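Local coordinates for protein CbbY (Rhodobacter sphaeroides, PDB 4UAS), which removes the 1-phosphate of xylulose 1,5-bisphosphate, a potent inhibitor that rubisco itself produces, with the help of magnesium, at residues G51-A56 with I71-H75; E18-F24 with F36-Y42; K151-Y157 with V172-D176. All coordinates share one frame; numbering follows the deposited sequence. Where two conformers were deposited one is given.

Contact 1 (G51-A56 with I71-H75); sequences GKERIA and IADIH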
# COMPACT_ATOMS: atom_id res chain seq x y z
N GLY A 51 8.04 6.55 0.63
CA GLY A 51 8.67 7.35 -0.41
C GLY A 51 9.93 8.08 0.05
O GLY A 51 10.89 8.22 -0.69
N LYS A 52 9.91 8.60 1.27
CA LYS A 52 11.07 9.34 1.76
C LYS A 52 12.26 8.39 1.90
O LYS A 52 13.41 8.73 1.53
CB LYS A 52 10.80 10.05 3.10
CG LYS A 52 9.84 11.20 3.01
CD LYS A 52 9.67 11.98 4.32
CE LYS A 52 9.19 11.20 5.48
NZ LYS A 52 7.91 10.47 5.34
N GLU A 53 11.99 7.19 2.45
CA GLU A 53 13.00 6.18 2.64
C GLU A 53 13.59 5.74 1.31
O GLU A 53 14.78 5.45 1.18
CB GLU A 53 12.43 4.99 3.43
CG GLU A 53 12.00 5.30 4.88
CD GLU A 53 10.63 5.97 5.04
OE1 GLU A 53 9.95 6.32 4.08
OE2 GLU A 53 10.25 6.12 6.26
N ARG A 54 12.74 5.62 0.30
CA ARG A 54 13.16 5.18 -1.03
C ARG A 54 14.06 6.27 -1.66
O ARG A 54 15.08 5.95 -2.24
CB ARG A 54 11.92 4.96 -1.92
CG ARG A 54 12.24 4.33 -3.22
CD ARG A 54 11.00 3.93 -4.02
NE ARG A 54 10.27 2.96 -3.27
CZ ARG A 54 9.01 2.97 -3.01
NH1 ARG A 54 8.18 3.75 -3.71
NH2 ARG A 54 8.51 2.20 -2.05
N ILE A 55 13.68 7.55 -1.53
CA ILE A 55 14.57 8.62 -2.03
C ILE A 55 15.90 8.55 -1.34
O ILE A 55 16.95 8.67 -1.96
CB ILE A 55 13.87 10.01 -1.90
CG1 ILE A 55 12.63 10.12 -2.77
CG2 ILE A 55 14.88 11.12 -2.20
CD1 ILE A 55 11.71 11.24 -2.34
N ALA A 56 15.90 8.40 0.01
CA ALA A 56 17.13 8.36 0.76
C ALA A 56 18.03 7.23 0.30
O ALA A 56 19.26 7.41 0.14
CB ALA A 56 16.83 8.25 2.25
N ILE A 71 15.02 15.94 1.61
CA ILE A 71 14.20 14.82 1.16
C ILE A 71 12.75 15.04 1.47
O ILE A 71 11.87 14.73 0.70
CB ILE A 71 14.69 13.51 1.74
CG1 ILE A 71 16.09 13.16 1.16
CG2 ILE A 71 13.69 12.39 1.53
CD1 ILE A 71 16.75 11.97 1.85
N ALA A 72 12.45 15.52 2.65
CA ALA A 72 11.06 15.69 2.99
C ALA A 72 10.30 16.64 2.03
O ALA A 72 9.13 16.42 1.71
CB ALA A 72 10.89 16.14 4.43
N ASP A 73 11.01 17.69 1.52
CA ASP A 73 10.43 18.62 0.60
C ASP A 73 10.27 18.00 -0.81
O ASP A 73 9.29 18.28 -1.50
CB ASP A 73 11.25 19.91 0.54
CG ASP A 73 11.23 20.64 1.88
OD1 ASP A 73 10.15 20.92 2.41
OD2 ASP A 73 12.25 20.66 2.51
N ILE A 74 11.24 17.21 -1.20
CA ILE A 74 11.12 16.44 -2.46
C ILE A 74 9.89 15.52 -2.41
O ILE A 74 9.07 15.45 -3.34
CB ILE A 74 12.36 15.63 -2.79
CG1 ILE A 74 13.62 16.54 -2.87
CG2 ILE A 74 12.19 14.82 -4.07
CD1 ILE A 74 14.93 15.81 -2.97
N HIS A 75 9.78 14.81 -1.29
CA HIS A 75 8.66 13.90 -1.07
C HIS A 75 7.33 14.61 -1.04
O HIS A 75 6.34 14.11 -1.62
CB HIS A 75 8.89 13.07 0.16
CG HIS A 75 7.85 12.04 0.44
ND1 HIS A 75 7.06 12.08 1.57
CD2 HIS A 75 7.45 10.96 -0.26
CE1 HIS A 75 6.18 11.10 1.53
NE2 HIS A 75 6.39 10.39 0.43
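His75 of helix 71-87 lays its imidazole against the first turn of helix 51-61, where Gly51 and Lys52 receive it; both helices belong to the helical cap of this HAD phosphatase. The His75 chi1 of -176° sets CG opposite the backbone N and carries the ring across to helix 51-61, where Lys52 N lies over one face, 3.7 Å from His75 CD2. Gly51 suits its place because a CB there would come within 2.7 Å of His75 CD2. Lys52 crosses the ring at about a right angle, with CG 3.3 Å from His75 ND1, then bends at chi3 and chi4, and NZ pairs with Asp145. The apolar part lies beside this: Ile55 CD1 rests 4.0 Å from Ile74 CG2, and the small Ala56 brings CB to 3.7 Å from Ile71 CD1. The looser margin is at exposed Ala72, whose CA Lys52 CD approaches only to 4.2 Å. An alanine in place of His75 would probably take away the ring that Lys52 CG abuts and leave a gap beside Gly51. Packing, rather than hydrogen bonding, thus brings together Gly51, Lys52 and His75, three substrate-binding residues that make no hydrogen bonds to one another across the contact.

Contact 2 (E18-F24 with F36-Y42); sequences ELHRRAF and FWDREEY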
# COMPACT_ATOMS: atom_id res chain seq x y z
N GLU A 18 3.00 2.33 -10.93
CA GLU A 18 3.45 3.06 -12.09
C GLU A 18 3.08 4.51 -11.97
O GLU A 18 3.79 5.38 -12.48
CB GLU A 18 2.90 2.43 -13.36
CG GLU A 18 3.68 1.32 -13.91
CD GLU A 18 5.07 1.77 -14.37
OE1 GLU A 18 5.90 1.89 -13.52
OE2 GLU A 18 5.35 1.90 -15.63
N LEU A 19 1.94 4.84 -11.35
CA LEU A 19 1.60 6.22 -11.13
C LEU A 19 2.55 6.88 -10.13
O LEU A 19 2.91 8.06 -10.31
CB LEU A 19 0.11 6.35 -10.70
CG LEU A 19 -0.49 7.76 -10.91
CD1 LEU A 19 -0.70 8.01 -12.41
CD2 LEU A 19 -1.84 7.84 -10.21
N HIS A 20 2.90 6.19 -9.06
CA HIS A 20 3.93 6.70 -8.18
C HIS A 20 5.21 6.96 -8.93
O HIS A 20 5.84 8.00 -8.73
CB HIS A 20 4.22 5.71 -7.04
CG HIS A 20 3.19 5.70 -5.95
ND1 HIS A 20 3.01 6.75 -5.11
CD2 HIS A 20 2.30 4.73 -5.59
CE1 HIS A 20 2.03 6.44 -4.27
NE2 HIS A 20 1.60 5.23 -4.53
N ARG A 21 5.67 6.04 -9.78
CA ARG A 21 6.90 6.22 -10.55
C ARG A 21 6.84 7.44 -11.41
O ARG A 21 7.79 8.26 -11.44
CB ARG A 21 7.22 4.97 -11.35
CG ARG A 21 8.62 5.02 -12.02
CD ARG A 21 8.95 3.73 -12.76
NE ARG A 21 8.17 3.50 -13.96
CZ ARG A 21 8.53 3.86 -15.19
NH1 ARG A 21 9.64 4.50 -15.42
NH2 ARG A 21 7.74 3.54 -16.20
N ARG A 22 5.71 7.67 -12.08
CA ARG A 22 5.50 8.86 -12.88
C ARG A 22 5.60 10.09 -11.99
O ARG A 22 6.22 11.09 -12.36
CB ARG A 22 4.14 8.80 -13.59
CG ARG A 22 3.76 10.06 -14.36
CD ARG A 22 2.44 9.90 -15.13
NE ARG A 22 2.14 11.19 -15.75
CZ ARG A 22 0.95 11.46 -16.29
NH1 ARG A 22 0.02 10.57 -16.29
NH2 ARG A 22 0.70 12.64 -16.77
N ALA A 23 4.93 10.10 -10.84
CA ALA A 23 4.96 11.25 -9.96
C ALA A 23 6.40 11.54 -9.51
O ALA A 23 6.82 12.70 -9.43
CB ALA A 23 4.08 11.04 -8.76
N PHE A 24 7.19 10.50 -9.16
CA PHE A 24 8.58 10.71 -8.83
C PHE A 24 9.32 11.37 -9.99
O PHE A 24 10.00 12.39 -9.83
CB PHE A 24 9.29 9.41 -8.45
CG PHE A 24 9.03 8.89 -7.05
CD1 PHE A 24 9.57 9.57 -5.97
CD2 PHE A 24 8.31 7.73 -6.82
CE1 PHE A 24 9.40 9.09 -4.67
CE2 PHE A 24 8.12 7.27 -5.54
CZ PHE A 24 8.67 7.93 -4.45
N PHE A 36 16.20 9.91 -12.87
CA PHE A 36 15.08 9.32 -13.61
C PHE A 36 15.07 7.83 -13.27
O PHE A 36 16.11 7.17 -13.39
CB PHE A 36 15.25 9.52 -15.13
CG PHE A 36 14.15 8.91 -15.88
CD1 PHE A 36 12.91 9.62 -16.01
CD2 PHE A 36 14.19 7.68 -16.38
CE1 PHE A 36 11.83 9.10 -16.67
CE2 PHE A 36 13.12 7.12 -17.02
CZ PHE A 36 11.92 7.81 -17.18
N TRP A 37 13.94 7.35 -12.79
CA TRP A 37 13.77 5.98 -12.42
C TRP A 37 12.98 5.18 -13.46
O TRP A 37 11.79 5.38 -13.65
CB TRP A 37 13.04 5.89 -11.07
CG TRP A 37 13.81 6.48 -9.91
CD1 TRP A 37 15.07 6.83 -9.87
CD2 TRP A 37 13.27 6.72 -8.59
NE1 TRP A 37 15.42 7.33 -8.64
CE2 TRP A 37 14.32 7.25 -7.82
CE3 TRP A 37 12.02 6.55 -7.98
CZ2 TRP A 37 14.16 7.58 -6.48
CZ3 TRP A 37 11.89 6.90 -6.66
CH2 TRP A 37 12.93 7.40 -5.91
N ASP A 38 13.71 4.33 -14.19
CA ASP A 38 13.08 3.41 -15.12
C ASP A 38 12.46 2.24 -14.36
O ASP A 38 12.67 2.08 -13.16
CB ASP A 38 13.98 3.02 -16.30
CG ASP A 38 15.22 2.31 -15.94
OD1 ASP A 38 15.29 1.56 -14.93
OD2 ASP A 38 16.23 2.44 -16.77
N ARG A 39 11.70 1.40 -15.05
CA ARG A 39 11.07 0.27 -14.38
C ARG A 39 12.02 -0.70 -13.71
O ARG A 39 11.77 -1.22 -12.64
CB ARG A 39 10.18 -0.52 -15.32
CG ARG A 39 8.90 0.11 -15.65
CD ARG A 39 8.10 -0.75 -16.58
NE ARG A 39 6.76 -0.30 -16.76
CZ ARG A 39 5.86 -0.94 -17.49
NH1 ARG A 39 6.15 -2.05 -18.15
NH2 ARG A 39 4.65 -0.47 -17.62
N GLU A 40 13.16 -0.94 -14.38
CA GLU A 40 14.13 -1.86 -13.83
C GLU A 40 14.65 -1.33 -12.48
O GLU A 40 14.73 -2.07 -11.48
CB GLU A 40 15.29 -2.05 -14.83
CG GLU A 40 16.41 -2.89 -14.30
CD GLU A 40 17.48 -3.26 -15.33
OE1 GLU A 40 17.30 -3.10 -16.52
OE2 GLU A 40 18.45 -3.90 -14.96
N GLU A 41 15.02 -0.04 -12.44
CA GLU A 41 15.53 0.51 -11.18
C GLU A 41 14.38 0.61 -10.16
O GLU A 41 14.58 0.37 -8.97
CB GLU A 41 16.21 1.83 -11.42
CG GLU A 41 16.67 2.50 -10.15
CD GLU A 41 17.71 3.55 -10.36
OE1 GLU A 41 17.79 4.09 -11.45
OE2 GLU A 41 18.46 3.82 -9.45
N TYR A 42 13.19 1.00 -10.59
CA TYR A 42 12.10 1.14 -9.64
C TYR A 42 11.74 -0.18 -9.00
O TYR A 42 11.43 -0.24 -7.77
CB TYR A 42 10.89 1.82 -10.34
CG TYR A 42 9.91 2.39 -9.35
CD1 TYR A 42 10.29 3.42 -8.47
CD2 TYR A 42 8.60 1.92 -9.24
CE1 TYR A 42 9.41 4.00 -7.57
CE2 TYR A 42 7.72 2.47 -8.36
CZ TYR A 42 8.09 3.50 -7.53
OH TYR A 42 7.25 4.03 -6.58
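Glu18 OE2 accepts three N-H bonds from two arginines, one on its own helix and one across the contact, in a salt-bridge network on the helical cap of this HAD fold. Arg21, one turn along, runs out straight and bends at chi3 (70°), which brings its guanidinium side-on to the Glu18 carboxylate: NE reaches OE1 at 2.8 Å and NH2 reaches OE2, both on the syn side. Arg39 also comes side-on, yet gives both nitrogens to OE2 from above the carboxylate plane; its NE bond is 2.8 Å long. The carboxylate between them probably offsets the proximity of the two cations, and Glu18 OE1 is further held by Tyr198. Arg21 has a second task, for its NH1 donates to Trp37 O at 2.9 Å, in the carbonyl plane and on a lone pair (N-H...O 162°). Together with the two bonds to Glu18, all close to the guanidinium plane, it holds the group's rotation, while Arg39 CG lies over one face, toward the rim. Asp38, at the N-cap of helix 39-45, accepts from Glu41 N and starts the helix that presents Arg39 and Tyr42.

Deeper in, the contact turns aromatic. Trp37 CZ3 sits over the centre of the Phe24 ring, 3.5 Å from Phe24 CG, with the planes 46° apart. CB of Arg21 makes a CH-pi contact with the face of Tyr42, 4.0 Å from the ring centroid, a use of arginine's aliphatic stem. Tyr42 OH, bonded to substrate-binding Glu17, lies at the edge of the Phe24 ring, 3.5 Å from Phe24 CE2.

Contact 3 (K151-Y157 with V172-D176); sequences KPSPDIY and VALED. With MG (magnesium ion), chain D; PO4 (phosphate ion), chain C.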
# COMPACT_ATOMS: atom_id res chain seq x y z
N LYS A 151 6.97 -1.40 6.95
CA LYS A 151 7.00 -2.79 6.44
C LYS A 151 8.38 -3.04 5.83
O LYS A 151 8.89 -2.20 5.09
CB LYS A 151 5.89 -3.03 5.42
CG LYS A 151 4.47 -2.78 5.96
CD LYS A 151 3.41 -3.16 4.91
CE LYS A 151 2.06 -2.57 5.19
NZ LYS A 151 1.13 -2.77 4.04
N PRO A 152 9.04 -4.15 6.13
CA PRO A 152 8.50 -5.39 6.69
C PRO A 152 8.29 -5.44 8.20
O PRO A 152 7.79 -6.44 8.71
CB PRO A 152 9.56 -6.44 6.29
CG PRO A 152 10.84 -5.64 6.28
CD PRO A 152 10.44 -4.32 5.67
N SER A 153 8.60 -4.37 8.93
CA SER A 153 8.21 -4.34 10.34
C SER A 153 6.71 -4.50 10.45
O SER A 153 5.95 -3.84 9.73
CB SER A 153 8.58 -3.02 11.02
OG SER A 153 7.94 -2.94 12.29
N PRO A 154 6.23 -5.31 11.42
CA PRO A 154 4.77 -5.44 11.67
C PRO A 154 4.13 -4.22 12.35
O PRO A 154 2.92 -4.27 12.56
CB PRO A 154 4.68 -6.67 12.59
CG PRO A 154 5.98 -7.40 12.35
CD PRO A 154 6.99 -6.30 12.20
N ASP A 155 4.92 -3.21 12.73
CA ASP A 155 4.36 -2.18 13.59
C ASP A 155 3.10 -1.51 13.04
O ASP A 155 2.22 -1.20 13.84
CB ASP A 155 5.44 -1.20 13.95
CG ASP A 155 6.48 -1.83 14.96
OD1 ASP A 155 6.16 -2.94 15.51
OD2 ASP A 155 7.49 -1.20 15.24
N ILE A 156 2.98 -1.27 11.74
CA ILE A 156 1.81 -0.61 11.23
C ILE A 156 0.57 -1.50 11.41
O ILE A 156 -0.54 -1.00 11.65
CB ILE A 156 2.01 -0.21 9.75
CG1 ILE A 156 1.00 0.84 9.32
CG2 ILE A 156 2.09 -1.40 8.82
CD1 ILE A 156 1.14 2.19 10.04
N TYR A 157 0.71 -2.82 11.26
CA TYR A 157 -0.37 -3.75 11.53
C TYR A 157 -0.73 -3.82 12.99
O TYR A 157 -1.90 -3.90 13.36
CB TYR A 157 -0.06 -5.14 10.97
CG TYR A 157 -0.28 -5.30 9.47
CD1 TYR A 157 0.74 -5.40 8.57
CD2 TYR A 157 -1.57 -5.40 8.99
CE1 TYR A 157 0.49 -5.58 7.20
CE2 TYR A 157 -1.84 -5.58 7.66
CZ TYR A 157 -0.82 -5.65 6.75
OH TYR A 157 -1.11 -5.87 5.44
N VAL A 172 -7.69 -10.74 9.30
CA VAL A 172 -6.97 -11.25 8.13
C VAL A 172 -6.47 -9.99 7.41
O VAL A 172 -7.12 -8.97 7.39
CB VAL A 172 -7.86 -12.13 7.25
CG1 VAL A 172 -9.03 -11.33 6.74
CG2 VAL A 172 -7.09 -12.84 6.17
N ALA A 173 -5.31 -10.14 6.73
CA ALA A 173 -4.71 -9.11 5.90
C ALA A 173 -4.71 -9.52 4.44
O ALA A 173 -4.51 -10.69 4.12
CB ALA A 173 -3.27 -8.85 6.32
N LEU A 174 -4.89 -8.53 3.57
CA LEU A 174 -4.70 -8.67 2.11
C LEU A 174 -3.50 -7.85 1.71
O LEU A 174 -3.36 -6.67 2.06
CB LEU A 174 -5.89 -8.20 1.32
CG LEU A 174 -7.03 -9.16 1.15
CD1 LEU A 174 -7.62 -9.60 2.41
CD2 LEU A 174 -8.05 -8.61 0.20
N GLU A 175 -2.57 -8.50 0.99
CA GLU A 175 -1.27 -7.93 0.63
C GLU A 175 -0.90 -8.33 -0.79
O GLU A 175 -1.47 -9.23 -1.40
CB GLU A 175 -0.17 -8.45 1.58
CG GLU A 175 -0.06 -7.60 2.84
CD GLU A 175 0.60 -6.27 2.62
OE1 GLU A 175 1.03 -6.02 1.45
OE2 GLU A 175 0.69 -5.51 3.61
N ASP A 176 0.13 -7.64 -1.35
CA ASP A 176 0.64 -7.89 -2.65
C ASP A 176 2.13 -8.14 -2.70
O ASP A 176 2.64 -8.46 -3.79
CB ASP A 176 0.32 -6.77 -3.65
CG ASP A 176 1.20 -5.56 -3.38
OD1 ASP A 176 1.16 -5.12 -2.21
OD2 ASP A 176 1.90 -5.03 -4.26
MG MG D . 1.58 -3.19 -1.34
P PO4 C . 1.80 -0.20 0.69
O1 PO4 C . 2.39 -0.51 2.12
O2 PO4 C . 2.69 0.95 0.05
O3 PO4 C . 0.37 0.31 0.64
O4 PO4 C . 1.97 -1.43 -0.27
O HOH W 1 2.63 -4.32 0.24
O HOH W 2 3.22 -3.16 -2.47
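Lys151 and Tyr157 both converge on Glu175 OE2, each approaching from the direction opposite to the glutamate, out of the loop and helix start at 151-157. The lysine chain is extended beyond CG, long enough to bring NZ 2.8 Å from Glu175 OE2, where it meets the syn lone pair in a salt bridge. Tyr157 OH takes the anti side, donating to Glu175 OE2 at 2.6 Å, with ring and carboxylate planes 63° apart. Tyrosine suits the place: its hydroxyl serves the buried carboxylate while its ring carbon CE2 packs against Ala173 CB at 3.8 Å, a residue small enough to admit it beside strand 171-175. Glu175 itself bends at chi2 (-74°), and its OE1 accepts from a metal-bound water at 2.6 Å. Next along, Asp176 OD1 binds the magnesium at 2.2 Å, in a site completed by Asp8 OD2, the backbone O of Asp10, a phosphate oxygen and two waters. Lys151 NZ also reaches phosphate O1 (3.2 Å) and Asp8, the proposed nucleophile. This is the usual HAD pairing of a lysine with an acidic pair at a strand end. Its chemistry implies a second shell: Glu175, its OE2 held by two donors, probably helps to orient both a magnesium-bound water and the lysine that touches the phosphate.

How the contacts relate
Contacts 1 and 2 are neighbours in the helical cap, joined where Arg54 and Ile55 of helix 51-61 pack on Phe24, Trp37 and Tyr42; helices 39-45 and 51-61 follow each other in the chain. Both are only partly buried. Contact 1 relies on apolar contacts with no hydrogen bond across, whereas contact 2 combines an aromatic interior with an arginine-glutamate network toward the outside. Contact 3 touches neither: its centre lies about 21 Å from that of contact 1 and 23 Å from that of contact 2. It is buried at the end of strand 171-175 of the parallel sheet, where charge serves the magnesium and phosphate. The cap contacts hold or adjoin substrate-binding residues, while contact 3 holds part of the metal site.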